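PDB 3T0O: ribonuclease T2 from Homo sapiens, which cleaves single-stranded RNA, preferentially between purine and uridine residues, and supplies RNA fragments that TLR8 senses in innate immunity. Local coordinates for residues Leu66-Ala71 / Arg113-Tyr118. Sequence-based numbering, arbitrary orientation.
Sequences LPEMRA and RSLELY
The carboxylate of E68 meets L115 along the flank of the leucine's stem, its OE2 lying 4.0 Å from L115 CB, while the same oxygen takes part in a salt bridge with R119, one turn further along helix 107-121. Two other flat groups lie on the far sides of the helices. The guanidinium of R70 has L66 O 3.8 Å above its centre on one face, and that of R113 carries L117 CD2 over one face and the carboxyl carbon of E116 at its edge. R113 NH1 forms a salt-bridge hydrogen bond to E116 OE1 (2.8 Å). It meets the oxygen from above the carboxylate plane, 56° out of it; the two residues are three apart, on one side of the helix.

The contact itself is small and apolar. L115, with CG opposite its carbonyl carbon (chi1 -68°), points its branched end at helix 66-72. Leucine suits this place because its fork divides the work: CD1 touches both E68 CB and M69 SD, the latter at 3.9 Å, and CD2 rests near the backbone carbonyl of E68. Glutamate offers an aliphatic base to the leucine and a charge to R119. The sulfur contact belongs to one of two conformers of M69, whose flexible, unbranched chain bends to cross L115 at about a right angle.

M69, whose side chain is about 7 Å from that of E90, an active-site residue by similarity, also packs on W87 of helix 84-98. L115 and Y118 reach I40 of strand 39-45 and S114 reaches L43, so helix 107-121 touches both helix 66-72 and the antiparallel sheet in the alpha/beta fold of the RNase T2 family.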
ATOM      1  N   LEU A  66      -0.912  -7.077  15.914  1.00 19.51           N
ATOM      2  CA  LEU A  66      -1.552  -8.032  14.998  1.00 19.29           C
ATOM      3  C   LEU A  66      -3.017  -7.696  14.670  1.00 18.15           C
ATOM      4  O   LEU A  66      -3.420  -7.786  13.545  1.00 17.12           O
ATOM      5  CB  LEU A  66      -1.322  -9.491  15.398  1.00 21.08           C
ATOM      6  CG  LEU A  66       0.179  -9.836  15.301  1.00 22.81           C
ATOM      7  CD1 LEU A  66       0.388 -11.244  15.845  1.00 26.57           C
ATOM      8  CD2 LEU A  66       0.781  -9.598  13.903  1.00 23.75           C
ATOM      9  N   PRO A  67      -3.813  -7.210  15.626  1.00 18.21           N
ATOM     10  CA  PRO A  67      -5.129  -6.902  15.187  1.00 18.72           C
ATOM     11  C   PRO A  67      -5.173  -5.820  14.128  1.00 17.86           C
ATOM     12  O   PRO A  67      -5.941  -5.946  13.202  1.00 17.33           O
ATOM     13  CB  PRO A  67      -5.835  -6.464  16.487  1.00 21.34           C
ATOM     14  CG  PRO A  67      -5.115  -7.289  17.532  1.00 22.91           C
ATOM     15  CD  PRO A  67      -3.697  -7.283  17.092  1.00 20.43           C
ATOM     16  N   GLU A  68      -4.387  -4.767  14.269  1.00 16.99           N
ATOM     17  CA  GLU A  68      -4.312  -3.739  13.259  1.00 17.23           C
ATOM     18  C   GLU A  68      -3.705  -4.259  11.969  1.00 14.66           C
ATOM     19  O   GLU A  68      -4.145  -3.881  10.861  1.00 15.30           O
ATOM     20  CB  GLU A  68      -3.498  -2.566  13.718  1.00 19.07           C
ATOM     21  CG  GLU A  68      -4.261  -1.642  14.658  1.00 25.56           C
ATOM     22  CD  GLU A  68      -3.405  -0.426  14.960  1.00 35.70           C
ATOM     23  OE1 GLU A  68      -2.876  -0.375  16.088  1.00 43.12           O
ATOM     24  OE2 GLU A  68      -3.225   0.420  14.045  1.00 37.00           O
ATOM     25  N   MET A  69      -2.673  -5.086  12.079  1.00 13.13           N
ATOM     26  CA  MET A  69      -2.080  -5.669  10.852  0.70 11.83           C
ATOM     27  C   MET A  69      -3.090  -6.536  10.106  1.00 13.24           C
ATOM     28  O   MET A  69      -3.113  -6.518   8.867  1.00 12.99           O
ATOM     29  CB  MET A  69      -0.829  -6.524  11.108  0.70 12.79           C
ATOM     30  CG  MET A  69       0.205  -5.873  11.906  0.70 12.95           C
ATOM     31  SD  MET A  69       1.244  -4.960  10.775  0.70 13.77           S
ATOM     32  CE  MET A  69       1.937  -6.265   9.802  0.70 11.71           C
ATOM     33  N   ARG A  70      -3.911  -7.343  10.820  1.00 12.78           N
ATOM     34  CA  ARG A  70      -4.922  -8.100  10.096  1.00 13.72           C
ATOM     35  C   ARG A  70      -5.930  -7.220   9.407  1.00 13.88           C
ATOM     36  O   ARG A  70      -6.407  -7.569   8.306  1.00 14.82           O
ATOM     37  CB  ARG A  70      -5.641  -9.105  11.029  1.00 16.08           C
ATOM     38  CG  ARG A  70      -4.639 -10.188  11.520  1.00 16.93           C
ATOM     39  CD  ARG A  70      -5.328 -11.243  12.428  1.00 22.12           C
ATOM     40  NE  ARG A  70      -5.995 -10.644  13.559  1.00 30.19           N
ATOM     41  CZ  ARG A  70      -5.586 -10.758  14.821  1.00 36.11           C
ATOM     42  NH1 ARG A  70      -4.476 -11.431  15.120  1.00 39.60           N
ATOM     43  NH2 ARG A  70      -6.285 -10.160  15.772  1.00 37.65           N
ATOM     44  N   ALA A  71      -6.323  -6.111  10.072  1.00 13.58           N
ATOM     45  CA  ALA A  71      -7.373  -5.250   9.496  1.00 14.38           C
ATOM     46  C   ALA A  71      -6.850  -4.383   8.355  1.00 12.98           C
ATOM     47  O   ALA A  71      -7.528  -4.220   7.353  1.00 13.64           O
ATOM     48  CB  ALA A  71      -7.909  -4.328  10.538  1.00 17.59           C
ATOM     49  N   ARG A 113       5.094   2.078  12.771  1.00 15.30           N
ATOM     50  CA  ARG A 113       5.084   3.378  12.094  1.00 14.53           C
ATOM     51  C   ARG A 113       4.323   3.312  10.808  1.00 13.61           C
ATOM     52  O   ARG A 113       3.634   4.249  10.407  1.00 12.77           O
ATOM     53  CB  ARG A 113       6.529   3.921  11.886  1.00 15.59           C
ATOM     54  CG  ARG A 113       6.607   5.235  11.165  1.00 15.39           C
ATOM     55  CD  ARG A 113       5.901   6.371  11.961  1.00 19.76           C
ATOM     56  NE  ARG A 113       6.228   7.657  11.357  1.00 20.05           N
ATOM     57  CZ  ARG A 113       5.461   8.736  11.438  1.00 25.67           C
ATOM     58  NH1 ARG A 113       4.309   8.671  12.091  1.00 23.16           N
ATOM     59  NH2 ARG A 113       5.823   9.853  10.840  1.00 24.92           N
ATOM     60  N   SER A 114       4.438   2.173  10.112  1.00 12.79           N
ATOM     61  CA  SER A 114       3.697   1.947   8.908  1.00 12.04           C
ATOM     62  C   SER A 114       2.223   2.026   9.152  1.00 12.47           C
ATOM     63  O   SER A 114       1.485   2.696   8.434  1.00 11.90           O
ATOM     64  CB  SER A 114       4.058   0.567   8.344  1.00 12.77           C
ATOM     65  OG  SER A 114       5.425   0.613   7.936  1.00 14.60           O
ATOM     66  N   LEU A 115       1.764   1.388  10.213  1.00 12.78           N
ATOM     67  CA  LEU A 115       0.338   1.476  10.537  1.00 11.90           C
ATOM     68  C   LEU A 115      -0.055   2.883  10.910  1.00 12.92           C
ATOM     69  O   LEU A 115      -1.165   3.315  10.563  1.00 13.66           O
ATOM     70  CB  LEU A 115       0.037   0.562  11.724  1.00 12.83           C
ATOM     71  CG  LEU A 115       0.169  -0.914  11.393  1.00 12.04           C
ATOM     72  CD1 LEU A 115       0.227  -1.732  12.687  1.00 16.00           C
ATOM     73  CD2 LEU A 115      -1.000  -1.405  10.582  1.00 13.62           C
ATOM     74  N   GLU A 116       0.801   3.593  11.635  1.00 12.71           N
ATOM     75  CA  GLU A 116       0.466   4.978  12.006  1.00 13.43           C
ATOM     76  C   GLU A 116       0.326   5.821  10.804  1.00 12.80           C
ATOM     77  O   GLU A 116      -0.624   6.591  10.700  1.00 13.63           O
ATOM     78  CB  GLU A 116       1.573   5.517  12.885  1.00 14.62           C
ATOM     79  CG  GLU A 116       1.329   6.836  13.481  1.00 19.64           C
ATOM     80  CD  GLU A 116       2.419   7.130  14.509  1.00 28.62           C
ATOM     81  OE1 GLU A 116       3.621   6.943  14.200  1.00 26.84           O
ATOM     82  OE2 GLU A 116       2.078   7.521  15.648  1.00 32.84           O
ATOM     83  N   LEU A 117       1.251   5.686   9.869  1.00 11.88           N
ATOM     84  CA  LEU A 117       1.203   6.493   8.640  1.00 11.50           C
ATOM     85  C   LEU A 117      -0.051   6.182   7.856  1.00  9.96           C
ATOM     86  O   LEU A 117      -0.690   7.079   7.293  1.00 11.55           O
ATOM     87  CB  LEU A 117       2.432   6.117   7.771  1.00 11.17           C
ATOM     88  CG  LEU A 117       3.669   6.735   8.387  1.00 13.40           C
ATOM     89  CD1 LEU A 117       4.841   6.154   7.623  1.00 15.19           C
ATOM     90  CD2 LEU A 117       3.631   8.274   8.136  1.00 17.27           C
ATOM     91  N   TYR A 118      -0.435   4.895   7.817  1.00  8.80           N
ATOM     92  CA  TYR A 118      -1.669   4.558   7.097  1.00  9.15           C
ATOM     93  C   TYR A 118      -2.877   5.298   7.740  1.00 10.22           C
ATOM     94  O   TYR A 118      -3.708   5.818   7.007  1.00 11.31           O
ATOM     95  CB  TYR A 118      -1.875   3.051   7.332  1.00  9.52           C
ATOM     96  CG  TYR A 118      -3.195   2.505   6.783  1.00 10.93           C
ATOM     97  CD1 TYR A 118      -3.374   2.360   5.425  1.00  8.69           C
ATOM     98  CD2 TYR A 118      -4.197   2.151   7.652  1.00  9.56           C
ATOM     99  CE1 TYR A 118      -4.602   1.810   4.956  1.00  9.06           C
ATOM    100  CE2 TYR A 118      -5.417   1.607   7.217  1.00 12.16           C
ATOM    101  CZ  TYR A 118      -5.576   1.436   5.860  1.00 10.60           C
ATOM    102  OH  TYR A 118      -6.805   0.900   5.474  1.00 12.23           O
TER